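Local coordinates for class I phosphodiesterase PDEB1 (Leishmania major, PDB 2R8Q), which belongs to the class I phosphodiesterases and has an all-helical catalytic domain carrying zinc and magnesium ions, with 3-isobutyl-1-methylxanthine bound in its pocket, at residues V62-L67 with C78-L83; D190-L195 with A201-A206; E127-V132 with T240-V245. All blocks are in the same frame, centred on the assembly; numbering follows the deposited sequence.

Contact 1: residues V62-L67 with C78-L83; sequences VVYNLL and CREQTL
Glu80, in the first turn of helix 80-92, meets the outer end of the Tyr64 side chain, which reaches across from helix 55-68. The Tyr64 OH lies against the aliphatic stem of the glutamate, 3.4 Å from Glu80 CB, while the ring edge faces the backbone, Tyr64 CE2 being 3.5 Å from Glu80 O and that oxygen lying in the plane of the ring. The carboxylate joins in through one water, which donates to Glu80 OE2 at 2.7 Å and is hydrogen-bonded to Tyr64 OH at 2.8 Å. Thr82 turns away from the partner helix and is hydrogen-bonded through OG1 to the carboxylate of Glu193. Leu83 then brings the apolar half of the contact. With its CG anti to the backbone N (chi1 175°), it sends CD2 obliquely to the inner part of the tyrosine ring, 4.0 Å from Tyr64 CD2. The same methyl also reaches the next turn of helix 55-68, with Leu83 CD2 lying 4.1 Å from Leu67 CB. Beyond these segments Tyr64 also packs on Leu84 and Ile87 of helix 80-92, and Leu67 leans on Leu134 and Leu138 of helix 127-139. The contact therefore passes from apolar to polar: one leucine methyl bridges two turns of the partner helix on the buried side, and toward the more exposed Glu80 the phenol hydroxyl and the carboxylate share one water.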
ATOM      1  N   VAL A  62       6.680  10.936  26.469  1.00 15.99           N
ATOM      2  CA  VAL A  62       8.116  11.064  26.294  1.00 16.91           C
ATOM      3  C   VAL A  62       8.389  11.722  24.948  1.00 16.21           C
ATOM      4  O   VAL A  62       9.123  12.706  24.864  1.00 17.83           O
ATOM      5  CB  VAL A  62       8.810   9.680  26.341  1.00 16.05           C
ATOM      6  CG1 VAL A  62      10.269   9.800  25.935  1.00 18.17           C
ATOM      7  CG2 VAL A  62       8.695   9.100  27.747  1.00 17.00           C
ATOM      8  N   VAL A  63       7.781  11.193  23.891  1.00 17.06           N
ATOM      9  CA  VAL A  63       8.004  11.762  22.570  1.00 17.95           C
ATOM     10  C   VAL A  63       7.403  13.154  22.406  1.00 18.34           C
ATOM     11  O   VAL A  63       8.002  14.000  21.747  1.00 18.08           O
ATOM     12  CB  VAL A  63       7.476  10.832  21.448  1.00 21.19           C
ATOM     13  CG1 VAL A  63       8.318   9.569  21.394  1.00 25.96           C
ATOM     14  CG2 VAL A  63       6.029  10.495  21.679  1.00 25.27           C
ATOM     15  N   TYR A  64       6.233  13.404  22.990  1.00 16.77           N
ATOM     16  CA  TYR A  64       5.644  14.734  22.857  1.00 18.68           C
ATOM     17  C   TYR A  64       6.535  15.773  23.525  1.00 19.07           C
ATOM     18  O   TYR A  64       6.783  16.843  22.966  1.00 17.94           O
ATOM     19  CB  TYR A  64       4.240  14.795  23.472  1.00 18.48           C
ATOM     20  CG  TYR A  64       3.644  16.189  23.402  1.00 21.11           C
ATOM     21  CD1 TYR A  64       3.874  17.122  24.415  1.00 23.67           C
ATOM     22  CD2 TYR A  64       2.936  16.607  22.276  1.00 23.19           C
ATOM     23  CE1 TYR A  64       3.421  18.438  24.304  1.00 24.42           C
ATOM     24  CE2 TYR A  64       2.478  17.921  22.154  1.00 24.59           C
ATOM     25  CZ  TYR A  64       2.728  18.830  23.169  1.00 25.71           C
ATOM     26  OH  TYR A  64       2.309  20.136  23.035  1.00 27.43           O
ATOM     27  N   ASN A  65       7.021  15.454  24.718  1.00 19.11           N
ATOM     28  CA  ASN A  65       7.883  16.370  25.456  1.00 19.85           C
ATOM     29  C   ASN A  65       9.191  16.604  24.702  1.00 20.42           C
ATOM     30  O   ASN A  65       9.611  17.745  24.490  1.00 19.76           O
ATOM     31  CB  ASN A  65       8.194  15.798  26.840  1.00 22.46           C
ATOM     32  CG  ASN A  65       8.937  16.780  27.720  1.00 27.29           C
ATOM     33  OD1 ASN A  65       8.325  17.606  28.402  1.00 33.22           O
ATOM     34  ND2 ASN A  65      10.262  16.709  27.700  1.00 26.99           N
ATOM     35  N   LEU A  66       9.828  15.513  24.290  1.00 18.92           N
ATOM     36  CA  LEU A  66      11.094  15.602  23.581  1.00 19.63           C
ATOM     37  C   LEU A  66      10.984  16.399  22.286  1.00 17.87           C
ATOM     38  O   LEU A  66      11.786  17.299  22.040  1.00 20.07           O
ATOM     39  CB  LEU A  66      11.628  14.199  23.272  1.00 20.03           C
ATOM     40  CG  LEU A  66      12.982  14.146  22.556  1.00 19.90           C
ATOM     41  CD1 LEU A  66      14.070  14.726  23.451  1.00 21.73           C
ATOM     42  CD2 LEU A  66      13.308  12.703  22.200  1.00 22.17           C
ATOM     43  N   LEU A  67       9.988  16.077  21.467  1.00 18.31           N
ATOM     44  CA  LEU A  67       9.824  16.768  20.195  1.00 18.85           C
ATOM     45  C   LEU A  67       9.346  18.209  20.321  1.00 19.30           C
ATOM     46  O   LEU A  67       9.899  19.098  19.676  1.00 19.42           O
ATOM     47  CB  LEU A  67       8.887  15.978  19.280  1.00 19.75           C
ATOM     48  CG  LEU A  67       9.412  14.597  18.868  1.00 21.53           C
ATOM     49  CD1 LEU A  67       8.482  14.001  17.830  1.00 22.18           C
ATOM     50  CD2 LEU A  67      10.825  14.714  18.305  1.00 23.78           C
ATOM     51  N   CYS A  78       4.180  23.532  13.094  1.00 20.33           N
ATOM     52  CA  CYS A  78       3.362  22.421  13.556  1.00 22.04           C
ATOM     53  C   CYS A  78       2.783  22.835  14.900  1.00 22.04           C
ATOM     54  O   CYS A  78       3.521  23.205  15.810  1.00 22.97           O
ATOM     55  CB  CYS A  78       4.203  21.152  13.722  1.00 21.38           C
ATOM     56  SG  CYS A  78       3.276  19.722  14.353  1.00 20.65           S
ATOM     57  N   ARG A  79       1.462  22.789  15.011  1.00 22.58           N
ATOM     58  CA  ARG A  79       0.795  23.164  16.248  1.00 23.56           C
ATOM     59  C   ARG A  79       0.893  22.056  17.287  1.00 23.61           C
ATOM     60  O   ARG A  79       1.022  20.884  16.945  1.00 22.40           O
ATOM     61  CB  ARG A  79      -0.666  23.495  15.959  1.00 24.13           C
ATOM     62  CG  ARG A  79      -0.824  24.694  15.041  1.00 27.69           C
ATOM     63  CD  ARG A  79      -2.248  24.834  14.573  1.00 30.51           C
ATOM     64  NE  ARG A  79      -2.660  23.699  13.754  1.00 33.78           N
ATOM     65  CZ  ARG A  79      -3.866  23.576  13.215  1.00 34.84           C
ATOM     66  NH1 ARG A  79      -4.771  24.522  13.415  1.00 38.00           N
ATOM     67  NH2 ARG A  79      -4.167  22.518  12.475  1.00 34.17           N
ATOM     68  N   GLU A  80       0.837  22.447  18.558  1.00 23.73           N
ATOM     69  CA  GLU A  80       0.926  21.512  19.676  1.00 24.34           C
ATOM     70  C   GLU A  80      -0.032  20.334  19.578  1.00 22.39           C
ATOM     71  O   GLU A  80       0.381  19.179  19.694  1.00 20.36           O
ATOM     72  CB  GLU A  80       0.673  22.251  20.994  1.00 26.77           C
ATOM     73  CG  GLU A  80       1.771  23.225  21.377  1.00 33.40           C
ATOM     74  CD  GLU A  80       1.411  24.067  22.584  1.00 37.69           C
ATOM     75  OE1 GLU A  80       0.471  24.884  22.481  1.00 40.68           O
ATOM     76  OE2 GLU A  80       2.067  23.913  23.637  1.00 40.94           O
ATOM     77  N   GLN A  81      -1.313  20.621  19.373  1.00 21.62           N
ATOM     78  CA  GLN A  81      -2.310  19.565  19.281  1.00 21.09           C
ATOM     79  C   GLN A  81      -2.102  18.692  18.047  1.00 19.59           C
ATOM     80  O   GLN A  81      -2.422  17.506  18.063  1.00 18.97           O
ATOM     81  CB  GLN A  81      -3.723  20.159  19.275  1.00 22.78           C
ATOM     82  CG  GLN A  81      -4.829  19.111  19.288  1.00 24.34           C
ATOM     83  CD  GLN A  81      -6.197  19.711  19.545  1.00 27.10           C
ATOM     84  OE1 GLN A  81      -6.424  20.332  20.579  1.00 31.24           O
ATOM     85  NE2 GLN A  81      -7.113  19.531  18.602  1.00 29.42           N
ATOM     86  N   THR A  82      -1.566  19.272  16.979  1.00 18.69           N
ATOM     87  CA  THR A  82      -1.322  18.493  15.771  1.00 17.38           C
ATOM     88  C   THR A  82      -0.259  17.444  16.073  1.00 17.54           C
ATOM     89  O   THR A  82      -0.404  16.281  15.696  1.00 17.43           O
ATOM     90  CB  THR A  82      -0.834  19.380  14.618  1.00 18.13           C
ATOM     91  OG1 THR A  82      -1.777  20.437  14.396  1.00 18.40           O
ATOM     92  CG2 THR A  82      -0.697  18.560  13.345  1.00 17.95           C
ATOM     93  N   LEU A  83       0.808  17.861  16.748  1.00 16.07           N
ATOM     94  CA  LEU A  83       1.887  16.943  17.109  1.00 17.05           C
ATOM     95  C   LEU A  83       1.372  15.813  17.999  1.00 17.10           C
ATOM     96  O   LEU A  83       1.683  14.643  17.769  1.00 16.67           O
ATOM     97  CB  LEU A  83       3.008  17.688  17.836  1.00 17.90           C
ATOM     98  CG  LEU A  83       4.158  16.828  18.373  1.00 17.90           C
ATOM     99  CD1 LEU A  83       4.843  16.107  17.215  1.00 19.35           C
ATOM    100  CD2 LEU A  83       5.150  17.698  19.115  1.00 19.35           C
TER
HETATM  101  O   HOH W   1       3.364  21.951  24.954  1.00 41.99           O

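Contact 2: residues D190-L195 with A201-A206; sequences DVFEGL and AYAYRA
Phe192 and Tyr204 form a T-shaped pair, the edge of the phenylalanine turned to the face of the tyrosine. Their centroids are 5.4 Å apart and the planes stand at 84°; Phe192 CD1 sits over the rim of the tyrosine ring, 3.9 Å from Tyr204 CE1. A CH-pi contact adds to this: the Ala203 methyl lies almost over the centre of the Phe192 ring, CB to centroid 3.9 Å. Purely aliphatic packing comes from Leu195, whose CD1 is 3.9 Å from Ala203 CB, so the small methyl is met by both a ring and a leucine. A polar link runs beside the aromatic pair. One water donates to Asp190 OD1 at 2.6 Å and is hydrogen-bonded at 2.6 Å to Tyr204 OH. The same Asp190 oxygen accepts from Phe192 N at 3.0 Å, an Asx turn that overlaps a type I turn from Asp190 to Glu193 and holds the backbone at Phe192 in the turn. The loop thus folds back on the helix that follows it, helix 197-212. Leu184 of helix 171-184 touches the side chains of both Phe192 and Tyr204, Leu128 and Val132 of helix 127-139 pack on Leu195 and Ala203 respectively, and Tyr204 also meets Pro158 of the second subunit.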
ATOM      1  N   ASP A 190      -1.513  16.306  10.680  1.00 17.29           N
ATOM      2  CA  ASP A 190      -0.493  16.613   9.683  1.00 17.92           C
ATOM      3  C   ASP A 190       0.632  17.484  10.238  1.00 18.23           C
ATOM      4  O   ASP A 190       0.537  18.714  10.245  1.00 19.35           O
ATOM      5  CB  ASP A 190      -1.155  17.275   8.469  1.00 18.18           C
ATOM      6  CG  ASP A 190      -0.159  17.667   7.398  1.00 19.87           C
ATOM      7  OD1 ASP A 190       0.967  17.125   7.394  1.00 20.23           O
ATOM      8  OD2 ASP A 190      -0.506  18.515   6.547  1.00 23.60           O
ATOM      9  N   VAL A 191       1.706  16.842  10.698  1.00 17.41           N
ATOM     10  CA  VAL A 191       2.837  17.564  11.267  1.00 16.34           C
ATOM     11  C   VAL A 191       3.678  18.316  10.234  1.00 16.58           C
ATOM     12  O   VAL A 191       4.683  18.935  10.579  1.00 16.50           O
ATOM     13  CB  VAL A 191       3.746  16.628  12.101  1.00 16.40           C
ATOM     14  CG1 VAL A 191       2.964  16.089  13.294  1.00 16.74           C
ATOM     15  CG2 VAL A 191       4.262  15.483  11.243  1.00 17.98           C
ATOM     16  N   PHE A 192       3.259  18.253   8.974  1.00 17.15           N
ATOM     17  CA  PHE A 192       3.938  18.968   7.892  1.00 16.94           C
ATOM     18  C   PHE A 192       3.027  20.128   7.469  1.00 19.44           C
ATOM     19  O   PHE A 192       3.264  20.784   6.450  1.00 18.78           O
ATOM     20  CB  PHE A 192       4.162  18.046   6.686  1.00 18.47           C
ATOM     21  CG  PHE A 192       5.158  16.940   6.924  1.00 17.76           C
ATOM     22  CD1 PHE A 192       5.167  15.818   6.098  1.00 18.55           C
ATOM     23  CD2 PHE A 192       6.096  17.022   7.948  1.00 17.99           C
ATOM     24  CE1 PHE A 192       6.096  14.792   6.291  1.00 20.14           C
ATOM     25  CE2 PHE A 192       7.031  16.000   8.148  1.00 18.18           C
ATOM     26  CZ  PHE A 192       7.026  14.885   7.316  1.00 18.41           C
ATOM     27  N   GLU A 193       1.993  20.377   8.270  1.00 19.49           N
ATOM     28  CA  GLU A 193       1.010  21.423   7.981  1.00 19.80           C
ATOM     29  C   GLU A 193       1.582  22.826   7.793  1.00 20.47           C
ATOM     30  O   GLU A 193       1.002  23.637   7.073  1.00 20.90           O
ATOM     31  CB  GLU A 193      -0.059  21.458   9.086  1.00 18.92           C
ATOM     32  CG  GLU A 193       0.415  22.057  10.411  1.00 19.60           C
ATOM     33  CD  GLU A 193      -0.656  22.023  11.489  1.00 21.07           C
ATOM     34  OE1 GLU A 193      -1.853  21.998  11.134  1.00 22.87           O
ATOM     35  OE2 GLU A 193      -0.298  22.031  12.688  1.00 19.78           O
ATOM     36  N   GLY A 194       2.710  23.112   8.435  1.00 19.29           N
ATOM     37  CA  GLY A 194       3.302  24.436   8.324  1.00 21.52           C
ATOM     38  C   GLY A 194       4.330  24.597   7.222  1.00 20.78           C
ATOM     39  O   GLY A 194       4.880  25.681   7.035  1.00 22.98           O
ATOM     40  N   LEU A 195       4.594  23.527   6.485  1.00 20.60           N
ATOM     41  CA  LEU A 195       5.578  23.586   5.417  1.00 21.06           C
ATOM     42  C   LEU A 195       5.008  24.095   4.098  1.00 21.50           C
ATOM     43  O   LEU A 195       3.825  23.920   3.803  1.00 22.11           O
ATOM     44  CB  LEU A 195       6.191  22.205   5.197  1.00 20.11           C
ATOM     45  CG  LEU A 195       6.875  21.575   6.408  1.00 19.91           C
ATOM     46  CD1 LEU A 195       7.400  20.201   6.016  1.00 19.37           C
ATOM     47  CD2 LEU A 195       8.007  22.476   6.901  1.00 21.06           C
ATOM     48  N   ALA A 201       6.803  18.365  -0.220  1.00 16.33           N
ATOM     49  CA  ALA A 201       7.213  17.307  -1.138  1.00 16.32           C
ATOM     50  C   ALA A 201       8.592  16.790  -0.741  1.00 16.69           C
ATOM     51  O   ALA A 201       8.859  15.587  -0.799  1.00 17.48           O
ATOM     52  CB  ALA A 201       7.240  17.837  -2.566  1.00 18.00           C
ATOM     53  N   TYR A 202       9.467  17.710  -0.344  1.00 16.68           N
ATOM     54  CA  TYR A 202      10.820  17.357   0.074  1.00 16.29           C
ATOM     55  C   TYR A 202      10.754  16.469   1.316  1.00 16.27           C
ATOM     56  O   TYR A 202      11.443  15.449   1.413  1.00 15.88           O
ATOM     57  CB  TYR A 202      11.612  18.629   0.395  1.00 17.28           C
ATOM     58  CG  TYR A 202      13.083  18.398   0.661  1.00 18.33           C
ATOM     59  CD1 TYR A 202      13.997  18.311  -0.390  1.00 19.77           C
ATOM     60  CD2 TYR A 202      13.563  18.267   1.965  1.00 18.03           C
ATOM     61  CE1 TYR A 202      15.353  18.101  -0.147  1.00 19.91           C
ATOM     62  CE2 TYR A 202      14.913  18.055   2.219  1.00 19.86           C
ATOM     63  CZ  TYR A 202      15.803  17.974   1.158  1.00 20.18           C
ATOM     64  OH  TYR A 202      17.142  17.771   1.403  1.00 20.51           O
ATOM     65  N   ALA A 203       9.912  16.871   2.261  1.00 15.07           N
ATOM     66  CA  ALA A 203       9.738  16.133   3.509  1.00 15.15           C
ATOM     67  C   ALA A 203       9.223  14.716   3.275  1.00 15.22           C
ATOM     68  O   ALA A 203       9.719  13.766   3.880  1.00 14.72           O
ATOM     69  CB  ALA A 203       8.792  16.891   4.431  1.00 17.38           C
ATOM     70  N   TYR A 204       8.222  14.568   2.407  1.00 15.42           N
ATOM     71  CA  TYR A 204       7.684  13.242   2.131  1.00 15.65           C
ATOM     72  C   TYR A 204       8.723  12.327   1.495  1.00 15.71           C
ATOM     73  O   TYR A 204       8.815  11.149   1.841  1.00 15.72           O
ATOM     74  CB  TYR A 204       6.451  13.321   1.223  1.00 16.82           C
ATOM     75  CG  TYR A 204       5.151  13.497   1.973  1.00 16.93           C
ATOM     76  CD1 TYR A 204       4.532  14.743   2.058  1.00 18.30           C
ATOM     77  CD2 TYR A 204       4.534  12.409   2.598  1.00 17.81           C
ATOM     78  CE1 TYR A 204       3.328  14.903   2.743  1.00 19.05           C
ATOM     79  CE2 TYR A 204       3.331  12.558   3.286  1.00 18.41           C
ATOM     80  CZ  TYR A 204       2.733  13.808   3.352  1.00 19.45           C
ATOM     81  OH  TYR A 204       1.531  13.959   4.005  1.00 21.06           O
ATOM     82  N   ARG A 205       9.507  12.857   0.562  1.00 14.94           N
ATOM     83  CA  ARG A 205      10.513  12.022  -0.071  1.00 15.10           C
ATOM     84  C   ARG A 205      11.569  11.594   0.942  1.00 14.93           C
ATOM     85  O   ARG A 205      12.041  10.462   0.910  1.00 15.04           O
ATOM     86  CB  ARG A 205      11.164  12.752  -1.251  1.00 15.91           C
ATOM     87  CG  ARG A 205      12.157  11.883  -2.015  1.00 18.40           C
ATOM     88  CD  ARG A 205      11.553  10.519  -2.328  1.00 23.68           C
ATOM     89  NE  ARG A 205      12.503   9.605  -2.956  1.00 28.24           N
ATOM     90  CZ  ARG A 205      12.732   9.544  -4.263  1.00 31.24           C
ATOM     91  NH1 ARG A 205      12.076  10.346  -5.094  1.00 32.80           N
ATOM     92  NH2 ARG A 205      13.615   8.677  -4.739  1.00 32.87           N
ATOM     93  N   ALA A 206      11.930  12.492   1.850  1.00 15.57           N
ATOM     94  CA  ALA A 206      12.925  12.164   2.866  1.00 15.64           C
ATOM     95  C   ALA A 206      12.389  11.100   3.824  1.00 15.10           C
ATOM     96  O   ALA A 206      13.089  10.142   4.155  1.00 15.83           O
ATOM     97  CB  ALA A 206      13.319  13.423   3.638  1.00 15.70           C
TER
HETATM   98  O   HOH W   2       1.386  16.406   4.910  1.00 27.09           O

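Contact 3: residues E127-V132 with T240-V245; sequences ELECYV and THRRLV
Arg242 presents one edge of its flat guanidinium to the flat carboxylate of Glu129, the two planes inclined at 30°. Two nitrogens grip two oxygens side-on. Arg242 NE gives the straighter bond, 2.8 Å to Glu129 OE1 with an N-H...O angle of 157°; that oxygen lies in the guanidinium plane and uses its syn lone pair. Arg242 NH2 to Glu129 OE2, at 3.0 Å, is more bent, the oxygen tilted from the guanidinium plane and approached from above the plane of the carboxylate. The extended glutamate and the arginine cross at about a right angle, and a bend at chi3 (-49°) turns the NE side of the arginine to its partner. Glu129 OE2 also takes a water's proton at 2.8 Å, and that water accepts a weak bond of 3.0 Å from Arg243 NE. Outside the segments, Tyr202 OH is hydrogen-bonded to Glu129 OE2, Thr126 N to Glu129 OE1, and Asp239 forms a second salt bridge with Arg242 NH2. With so many donors around it, the buried carboxylate is probably held ionised, and the two acids, Glu129 and Asp239, probably restrict rotation of the guanidinium. The arrangement is a buried, bidentate interhelical salt bridge, joining helices 127-139 and 239-254, far apart in sequence, within the all-helical catalytic domain. Both helices lead to the zinc site: His140 and Asp141 directly follow the first, and Asp254 is the last residue of the second.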
ATOM      1  N   GLU A 127      17.841  21.979   9.662  1.00 18.55           N
ATOM      2  CA  GLU A 127      16.892  21.817  10.758  1.00 17.82           C
ATOM      3  C   GLU A 127      15.651  21.072  10.275  1.00 16.71           C
ATOM      4  O   GLU A 127      15.073  20.274  11.010  1.00 17.50           O
ATOM      5  CB  GLU A 127      16.501  23.179  11.340  1.00 20.72           C
ATOM      6  CG  GLU A 127      17.662  23.917  11.981  1.00 25.11           C
ATOM      7  CD  GLU A 127      17.230  25.179  12.702  1.00 27.96           C
ATOM      8  OE1 GLU A 127      16.491  25.985  12.101  1.00 30.65           O
ATOM      9  OE2 GLU A 127      17.638  25.367  13.869  1.00 31.21           O
ATOM     10  N   LEU A 128      15.245  21.325   9.035  1.00 16.47           N
ATOM     11  CA  LEU A 128      14.083  20.643   8.479  1.00 16.33           C
ATOM     12  C   LEU A 128      14.334  19.138   8.418  1.00 16.53           C
ATOM     13  O   LEU A 128      13.452  18.341   8.737  1.00 16.59           O
ATOM     14  CB  LEU A 128      13.767  21.170   7.073  1.00 17.21           C
ATOM     15  CG  LEU A 128      12.623  20.450   6.347  1.00 19.02           C
ATOM     16  CD1 LEU A 128      11.347  20.541   7.167  1.00 20.42           C
ATOM     17  CD2 LEU A 128      12.414  21.065   4.970  1.00 20.44           C
ATOM     18  N   GLU A 129      15.540  18.753   8.009  1.00 15.28           N
ATOM     19  CA  GLU A 129      15.884  17.337   7.910  1.00 14.95           C
ATOM     20  C   GLU A 129      15.926  16.680   9.286  1.00 15.11           C
ATOM     21  O   GLU A 129      15.553  15.514   9.435  1.00 15.36           O
ATOM     22  CB  GLU A 129      17.209  17.183   7.159  1.00 14.97           C
ATOM     23  CG  GLU A 129      17.063  17.643   5.714  1.00 17.12           C
ATOM     24  CD  GLU A 129      18.368  17.777   4.960  1.00 18.02           C
ATOM     25  OE1 GLU A 129      19.421  18.028   5.586  1.00 17.51           O
ATOM     26  OE2 GLU A 129      18.326  17.660   3.716  1.00 18.13           O
ATOM     27  N   CYS A 130      16.360  17.424  10.299  1.00 15.40           N
ATOM     28  CA  CYS A 130      16.393  16.881  11.655  1.00 15.63           C
ATOM     29  C   CYS A 130      14.960  16.614  12.111  1.00 14.95           C
ATOM     30  O   CYS A 130      14.669  15.574  12.706  1.00 15.18           O
ATOM     31  CB  CYS A 130      17.064  17.862  12.617  1.00 15.35           C
ATOM     32  SG  CYS A 130      18.851  17.983  12.403  1.00 18.14           S
ATOM     33  N   TYR A 131      14.072  17.562  11.823  1.00 14.61           N
ATOM     34  CA  TYR A 131      12.663  17.456  12.186  1.00 14.84           C
ATOM     35  C   TYR A 131      12.028  16.252  11.499  1.00 14.06           C
ATOM     36  O   TYR A 131      11.393  15.418  12.145  1.00 15.49           O
ATOM     37  CB  TYR A 131      11.932  18.745  11.787  1.00 15.18           C
ATOM     38  CG  TYR A 131      10.444  18.745  12.046  1.00 15.28           C
ATOM     39  CD1 TYR A 131       9.932  18.422  13.305  1.00 17.12           C
ATOM     40  CD2 TYR A 131       9.544  19.081  11.037  1.00 16.01           C
ATOM     41  CE1 TYR A 131       8.561  18.432  13.548  1.00 16.31           C
ATOM     42  CE2 TYR A 131       8.170  19.094  11.271  1.00 15.92           C
ATOM     43  CZ  TYR A 131       7.689  18.767  12.529  1.00 17.27           C
ATOM     44  OH  TYR A 131       6.333  18.756  12.759  1.00 17.76           O
ATOM     45  N   VAL A 132      12.210  16.157  10.186  1.00 14.13           N
ATOM     46  CA  VAL A 132      11.652  15.044   9.432  1.00 14.70           C
ATOM     47  C   VAL A 132      12.198  13.701   9.918  1.00 14.30           C
ATOM     48  O   VAL A 132      11.462  12.724  10.012  1.00 14.04           O
ATOM     49  CB  VAL A 132      11.932  15.210   7.922  1.00 15.15           C
ATOM     50  CG1 VAL A 132      11.461  13.975   7.159  1.00 15.48           C
ATOM     51  CG2 VAL A 132      11.222  16.461   7.408  1.00 16.93           C
ATOM     52  N   THR A 240      21.873  15.075  -1.726  1.00 16.06           N
ATOM     53  CA  THR A 240      21.927  13.616  -1.721  1.00 14.53           C
ATOM     54  C   THR A 240      22.837  13.103  -0.618  1.00 15.24           C
ATOM     55  O   THR A 240      22.605  12.034  -0.067  1.00 15.96           O
ATOM     56  CB  THR A 240      22.417  13.048  -3.068  1.00 16.31           C
ATOM     57  OG1 THR A 240      23.806  13.359  -3.249  1.00 19.60           O
ATOM     58  CG2 THR A 240      21.595  13.630  -4.212  1.00 15.46           C
ATOM     59  N   HIS A 241      23.881  13.862  -0.302  1.00 15.52           N
ATOM     60  CA  HIS A 241      24.784  13.465   0.767  1.00 16.74           C
ATOM     61  C   HIS A 241      24.033  13.503   2.090  1.00 15.59           C
ATOM     62  O   HIS A 241      24.114  12.568   2.896  1.00 15.44           O
ATOM     63  CB  HIS A 241      25.986  14.407   0.839  1.00 15.40           C
ATOM     64  CG  HIS A 241      27.035  14.123  -0.188  1.00 17.82           C
ATOM     65  ND1 HIS A 241      28.299  14.670  -0.130  1.00 18.23           N
ATOM     66  CD2 HIS A 241      27.017  13.333  -1.289  1.00 18.58           C
ATOM     67  CE1 HIS A 241      29.015  14.229  -1.149  1.00 18.92           C
ATOM     68  NE2 HIS A 241      28.260  13.416  -1.868  1.00 18.49           N
ATOM     69  N   ARG A 242      23.295  14.585   2.315  1.00 15.82           N
ATOM     70  CA  ARG A 242      22.543  14.719   3.550  1.00 14.66           C
ATOM     71  C   ARG A 242      21.436  13.670   3.622  1.00 15.41           C
ATOM     72  O   ARG A 242      21.096  13.192   4.707  1.00 15.76           O
ATOM     73  CB  ARG A 242      21.971  16.137   3.680  1.00 14.77           C
ATOM     74  CG  ARG A 242      23.041  17.224   3.642  1.00 15.51           C
ATOM     75  CD  ARG A 242      22.528  18.530   4.232  1.00 15.48           C
ATOM     76  NE  ARG A 242      21.230  18.886   3.672  1.00 16.23           N
ATOM     77  CZ  ARG A 242      21.043  19.384   2.454  1.00 16.33           C
ATOM     78  NH1 ARG A 242      22.076  19.607   1.648  1.00 18.08           N
ATOM     79  NH2 ARG A 242      19.813  19.634   2.027  1.00 17.78           N
ATOM     80  N   ARG A 243      20.878  13.297   2.471  1.00 15.70           N
ATOM     81  CA  ARG A 243      19.827  12.284   2.465  1.00 15.02           C
ATOM     82  C   ARG A 243      20.406  10.947   2.912  1.00 16.25           C
ATOM     83  O   ARG A 243      19.794  10.233   3.708  1.00 16.50           O
ATOM     84  CB  ARG A 243      19.207  12.131   1.072  1.00 16.03           C
ATOM     85  CG  ARG A 243      18.029  11.149   1.035  1.00 17.50           C
ATOM     86  CD  ARG A 243      16.959  11.545   2.051  1.00 21.18           C
ATOM     87  NE  ARG A 243      16.670  12.977   1.992  1.00 20.03           N
ATOM     88  CZ  ARG A 243      15.841  13.543   1.122  1.00 21.00           C
ATOM     89  NH1 ARG A 243      15.194  12.801   0.230  1.00 20.54           N
ATOM     90  NH2 ARG A 243      15.678  14.859   1.127  1.00 21.84           N
ATOM     91  N   LEU A 244      21.588  10.606   2.401  1.00 15.84           N
ATOM     92  CA  LEU A 244      22.231   9.355   2.776  1.00 15.95           C
ATOM     93  C   LEU A 244      22.578   9.385   4.268  1.00 14.80           C
ATOM     94  O   LEU A 244      22.541   8.356   4.944  1.00 15.45           O
ATOM     95  CB  LEU A 244      23.487   9.126   1.929  1.00 17.52           C
ATOM     96  CG  LEU A 244      24.276   7.839   2.192  1.00 19.21           C
ATOM     97  CD1 LEU A 244      23.351   6.631   2.197  1.00 19.02           C
ATOM     98  CD2 LEU A 244      25.345   7.690   1.120  1.00 18.95           C
ATOM     99  N   VAL A 245      22.906  10.564   4.787  1.00 14.83           N
ATOM    100  CA  VAL A 245      23.206  10.689   6.209  1.00 14.63           C
ATOM    101  C   VAL A 245      21.940  10.392   7.014  1.00 14.34           C
ATOM    102  O   VAL A 245      21.996   9.703   8.032  1.00 14.43           O
ATOM    103  CB  VAL A 245      23.723  12.107   6.562  1.00 15.36           C
ATOM    104  CG1 VAL A 245      23.649  12.333   8.075  1.00 15.36           C
ATOM    105  CG2 VAL A 245      25.164  12.263   6.086  1.00 17.57           C
TER
HETATM  106  O   HOH W   3      18.496  15.293   2.299  1.00 19.82           O

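In the fold
Contact 1 closes first along the chain, between helices 55-68 and 80-92; contact 2 is nested in the long, mostly helical stretch of chain between the two segments of contact 3, which joins helices 127-139 and 239-254. Their centres are about 15 Å (1 to 2), 13 Å (2 to 3) and 20 Å (1 to 3) apart. A salt bridge from Glu193 to Arg79 ties contact 2 to contact 1. Tyr202 of contact 2 forms a cation-pi pair with Arg243, and the Val191 carbonyl is hydrogen-bonded to Tyr131 OH. Helix 127-139 carries part of contact 3 and also packs on contacts 1 and 2, so two sequence-local contacts and one long-range helix pair meet on it.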